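Local coordinates for immunity protein (Neisseria meningitidis, PDB 4Q7O), which probably protects the bacterium from a toxin of contact-dependent growth inhibition, acting as the immunity protein matched to it, at residues Leu10-Asn13 with Lys14-Asn18; Leu40-Cys43 with Phe44-Ile47. All blocks are in the same frame, centred on the assembly; numbering follows the deposited sequence.

In the fold
From the N terminus the chain forms helix 10-18, which holds contact 1, then helix 22-34, then helix 37-46, which holds contact 2. Neither contact closes a loop: each joins neighbouring turns of one helix, and since the first ends before the second begins, they lie in series without nesting or crossing. Their centres are 19 Å apart and their nearest atoms about 8 Å, with no touch. Helices 22-34 and 104-121 relate them, because both pack against side chains of each contact. Contact 1 reaches the second subunit; contact 2, centred about 9 Å from the chain centre against about 13 Å for contact 1, packs on helix 126-139 and strand 58-62, tying helix 37-46 to the sheet.

Contact 1. Residues Leu10-Asn13 with Lys14-Asn18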
loop_
_atom_site.group_PDB
_atom_site.type_symbol
_atom_site.label_atom_id
_atom_site.label_comp_id
_atom_site.label_asym_id
_atom_site.label_seq_id
_atom_site.Cartn_x
_atom_site.Cartn_y
_atom_site.Cartn_z
ATOM N N LEU B 10 9.834 6.895 -2.150
ATOM C CA LEU B 10 9.231 8.147 -1.723
ATOM C C LEU B 10 8.263 8.694 -2.764
ATOM O O LEU B 10 7.108 9.002 -2.458
ATOM C CB LEU B 10 10.313 9.181 -1.403
ATOM C CG LEU B 10 11.281 8.770 -0.290
ATOM C CD1 LEU B 10 12.322 9.852 -0.048
ATOM C CD2 LEU B 10 10.529 8.460 0.996
ATOM N N ASN B 11 8.726 8.808 -4.001
ATOM C CA ASN B 11 7.878 9.348 -5.055
ATOM C C ASN B 11 6.810 8.378 -5.543
ATOM O O ASN B 11 5.690 8.786 -5.874
ATOM C CB ASN B 11 8.724 9.890 -6.197
ATOM C CG ASN B 11 9.572 11.059 -5.755
ATOM O OD1 ASN B 11 9.088 11.949 -5.047
ATOM N ND2 ASN B 11 10.844 11.055 -6.133
ATOM N N LEU B 12 7.142 7.093 -5.557
ATOM C CA LEU B 12 6.170 6.070 -5.938
ATOM C C LEU B 12 5.003 6.054 -4.974
ATOM O O LEU B 12 3.853 6.034 -5.395
ATOM C CB LEU B 12 6.836 4.689 -5.996
ATOM C CG LEU B 12 6.055 3.439 -6.431
ATOM C CD1 LEU B 12 5.242 2.829 -5.291
ATOM C CD2 LEU B 12 5.174 3.714 -7.659
ATOM N N ASN B 13 5.299 6.046 -3.680
ATOM C CA ASN B 13 4.242 5.998 -2.683
ATOM C C ASN B 13 3.354 7.223 -2.742
ATOM O O ASN B 13 2.141 7.113 -2.634
ATOM C CB ASN B 13 4.820 5.850 -1.267
ATOM C CG ASN B 13 5.038 4.407 -0.873
ATOM O OD1 ASN B 13 4.079 3.672 -0.607
ATOM N ND2 ASN B 13 6.297 3.999 -0.793
ATOM N N LYS B 14 3.955 8.397 -2.888
ATOM C CA LYS B 14 3.161 9.620 -2.963
ATOM C C LYS B 14 2.139 9.533 -4.098
ATOM O O LYS B 14 0.942 9.757 -3.898
ATOM C CB LYS B 14 4.074 10.831 -3.137
ATOM C CG LYS B 14 3.349 12.142 -3.350
ATOM C CD LYS B 14 4.333 13.307 -3.316
ATOM C CE LYS B 14 3.646 14.631 -3.590
ATOM N NZ LYS B 14 4.601 15.777 -3.512
ATOM N N LYS B 15 2.606 9.174 -5.286
ATOM C CA LYS B 15 1.725 9.152 -6.443
ATOM C C LYS B 15 0.682 8.053 -6.328
ATOM O O LYS B 15 -0.503 8.293 -6.527
ATOM C CB LYS B 15 2.516 9.005 -7.744
ATOM C CG LYS B 15 1.698 9.281 -8.992
ATOM C CD LYS B 15 1.656 10.780 -9.292
ATOM C CE LYS B 15 2.974 11.271 -9.879
ATOM N NZ LYS B 15 2.980 12.743 -10.117
ATOM N N SER B 16 1.114 6.854 -5.967
ATOM C CA SER B 16 0.187 5.739 -5.910
ATOM C C SER B 16 -0.873 5.915 -4.813
ATOM O O SER B 16 -2.054 5.651 -5.045
ATOM C CB SER B 16 0.934 4.405 -5.791
ATOM O OG SER B 16 1.725 4.363 -4.617
ATOM N N ILE B 17 -0.461 6.364 -3.631
ATOM C CA ILE B 17 -1.409 6.619 -2.553
ATOM C C ILE B 17 -2.400 7.710 -2.946
ATOM O O ILE B 17 -3.607 7.572 -2.735
ATOM C CB ILE B 17 -0.684 6.963 -1.229
ATOM C CG1 ILE B 17 0.020 5.714 -0.693
ATOM C CG2 ILE B 17 -1.654 7.531 -0.191
ATOM C CD1 ILE B 17 1.008 6.015 0.409
ATOM N N ASN B 18 -1.911 8.788 -3.546
ATOM C CA ASN B 18 -2.814 9.855 -3.961
ATOM C C ASN B 18 -3.785 9.430 -5.062
ATOM O O ASN B 18 -4.845 10.031 -5.221
ATOM C CB ASN B 18 -2.034 11.113 -4.351
ATOM C CG ASN B 18 -1.542 11.879 -3.142
ATOM O OD1 ASN B 18 -2.150 11.821 -2.066
ATOM N ND2 ASN B 18 -0.441 12.598 -3.305
#
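Ser16 reaches back one turn to Leu12 in the first helix of the chain, 10-18, and gives the carbonyl a second donor. The backbone N of Ser16 meets Leu12 O at 2.9 Å, nearly along the C=O axis, as an ordinary alpha-helical i to i+4 bond. Ser16 OG donates to the same Leu12 O at 2.8 Å, but from above the carbonyl plane, 36° out of it. The side-chain torsion explains this: OG sits between the backbone N and the carbonyl carbon (chi1 60°), which folds the hydroxyl back over the preceding turn. Leu12 CD1 lies 3.9 Å from Ser16 OG, an apolar flank to the hydroxyl.

One residue on, Ile17 N bonds to Asn13 O at 2.9 Å, while Ile17 CG1 packs 3.2 Å from that same Asn13 O. Lys14 and Lys15 repeat the backbone pattern to Leu10 and Asn11, and their amino ends lead away from the preceding turn.

Further out, Ser16 OG is also hydrogen-bonded to Ser25 OG of helix 22-34, and Asp117 of helix 104-121 accepts from the N atoms of Asn11 and Leu12, near the start of the helix. Asn13 and Ile17 pack on Phe22 and Glu29 of the second subunit, respectively. Asn13 ND2 bonds to Phe9 O, and Asn13 OD1 lies 4.0 Å from Ile17 CD1.

Contact 2. Residues Leu40-Cys43 with Phe44-Ile47; sequences LLEC and FKNI
Leu40 and Phe44, one turn apart on helix 37-46, make the main apolar meeting of this contact. Leu40 CG approaches Phe44 CE2 to 3.5 Å, and both leucine methyls also lie near that carbon, so the isobutyl fork meets the ring chiefly there. Leu40 CG stands anti to the backbone N (chi1 -178°), which carries the isobutyl group forward to the ring. Leu41 CA lies at the ring edge, near its plane, with Leu41 CD2 more loosely placed. Phe44 also packs on Ala114 and Ile115 of helix 104-121, while Leu41 packs on helix 126-139 and Cys43 on helix 22-34.

The backbone bonds follow the i to i+4 alpha-helical pattern: Phe44 N to Leu40 O at 2.9 Å, then Lys45 N to Leu41 O and Asn46 N to Glu42 O. Lys45 N also makes a weak bond to Glu42 O. Asn46 ND2 bonds to His52 O, beyond the helix.

The charged interaction is an i to i+3 salt bridge. Lys45 NZ donates to Glu42 OE2 at 2.7 Å, on the syn side and 28° out of the carboxylate plane. Glu42 is bent at chi2 (-56°), bringing its carboxylate beside the end of the lysine chain. A water donates to Glu42 OE1 at 2.6 Å and accepts a weak bond from Lys45 NZ, bridging the pair.

With both carboxylate oxygens receiving a donor, the negative charge of Glu42 is probably stabilised on the exposed side of a segment where Leu40, Leu41, Cys43 and Phe44 are buried.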
loop_
_atom_site.group_PDB
_atom_site.type_symbol
_atom_site.label_atom_id
_atom_site.label_comp_id
_atom_site.label_asym_id
_atom_site.label_seq_id
_atom_site.Cartn_x
_atom_site.Cartn_y
_atom_site.Cartn_z
ATOM N N LEU B 40 14.428 -7.755 -8.273
ATOM C CA LEU B 40 13.717 -6.498 -8.495
ATOM C C LEU B 40 14.001 -5.923 -9.885
ATOM O O LEU B 40 13.093 -5.438 -10.551
ATOM C CB LEU B 40 14.071 -5.483 -7.414
ATOM C CG LEU B 40 13.366 -4.127 -7.486
ATOM C CD1 LEU B 40 11.843 -4.270 -7.380
ATOM C CD2 LEU B 40 13.899 -3.212 -6.397
ATOM N N LEU B 41 15.256 -5.985 -10.326
ATOM C CA LEU B 41 15.600 -5.544 -11.674
ATOM C C LEU B 41 14.822 -6.321 -12.738
ATOM O O LEU B 41 14.348 -5.733 -13.709
ATOM C CB LEU B 41 17.111 -5.623 -11.921
ATOM C CG LEU B 41 17.931 -4.530 -11.238
ATOM C CD1 LEU B 41 19.404 -4.764 -11.484
ATOM C CD2 LEU B 41 17.529 -3.173 -11.756
ATOM N N GLU B 42 14.658 -7.630 -12.539
ATOM C CA GLU B 42 13.883 -8.438 -13.486
ATOM C C GLU B 42 12.408 -8.039 -13.466
ATOM O O GLU B 42 11.755 -7.986 -14.513
ATOM C CB GLU B 42 14.056 -9.937 -13.211
ATOM C CG GLU B 42 15.484 -10.441 -13.419
ATOM C CD GLU B 42 16.022 -10.140 -14.804
ATOM O OE1 GLU B 42 15.341 -10.467 -15.799
ATOM O OE2 GLU B 42 17.128 -9.569 -14.895
ATOM N N CYS B 43 11.897 -7.757 -12.271
ATOM C CA CYS B 43 10.550 -7.218 -12.112
ATOM C C CYS B 43 10.366 -5.925 -12.921
ATOM O O CYS B 43 9.363 -5.759 -13.612
ATOM C CB CYS B 43 10.247 -6.967 -10.628
ATOM S SG CYS B 43 8.704 -6.116 -10.309
ATOM N N PHE B 44 11.345 -5.022 -12.856
ATOM C CA PHE B 44 11.295 -3.790 -13.643
ATOM C C PHE B 44 11.331 -4.066 -15.148
ATOM O O PHE B 44 10.689 -3.367 -15.927
ATOM C CB PHE B 44 12.448 -2.842 -13.281
ATOM C CG PHE B 44 12.263 -2.107 -11.979
ATOM C CD1 PHE B 44 11.150 -1.305 -11.772
ATOM C CD2 PHE B 44 13.244 -2.157 -10.995
ATOM C CE1 PHE B 44 10.997 -0.606 -10.586
ATOM C CE2 PHE B 44 13.102 -1.458 -9.809
ATOM C CZ PHE B 44 11.972 -0.687 -9.602
ATOM N N LYS B 45 12.085 -5.085 -15.551
ATOM C CA LYS B 45 12.283 -5.376 -16.974
ATOM C C LYS B 45 11.113 -6.076 -17.648
ATOM O O LYS B 45 10.808 -5.808 -18.815
ATOM C CB LYS B 45 13.518 -6.257 -17.169
ATOM C CG LYS B 45 14.821 -5.539 -16.999
ATOM C CD LYS B 45 15.960 -6.425 -17.431
ATOM C CE LYS B 45 16.826 -6.798 -16.259
ATOM N NZ LYS B 45 17.931 -7.706 -16.673
ATOM N N ASN B 46 10.477 -6.991 -16.923
ATOM C CA ASN B 46 9.526 -7.914 -17.538
ATOM C C ASN B 46 8.309 -7.225 -18.129
ATOM O O ASN B 46 7.687 -7.744 -19.046
ATOM C CB ASN B 46 9.079 -8.991 -16.548
ATOM C CG ASN B 46 10.047 -10.149 -16.456
ATOM O OD1 ASN B 46 11.197 -10.061 -16.888
ATOM N ND2 ASN B 46 9.582 -11.250 -15.877
ATOM N N ILE B 47 7.969 -6.053 -17.607
ATOM C CA ILE B 47 6.821 -5.323 -18.130
ATOM C C ILE B 47 7.002 -4.992 -19.622
ATOM O O ILE B 47 6.033 -4.956 -20.374
ATOM C CB ILE B 47 6.507 -4.061 -17.289
ATOM C CG1 ILE B 47 5.081 -3.564 -17.566
ATOM C CG2 ILE B 47 7.572 -2.965 -17.499
ATOM C CD1 ILE B 47 4.576 -2.567 -16.540
HETATM O O HOH W 1 16.504 -10.486 -18.132
#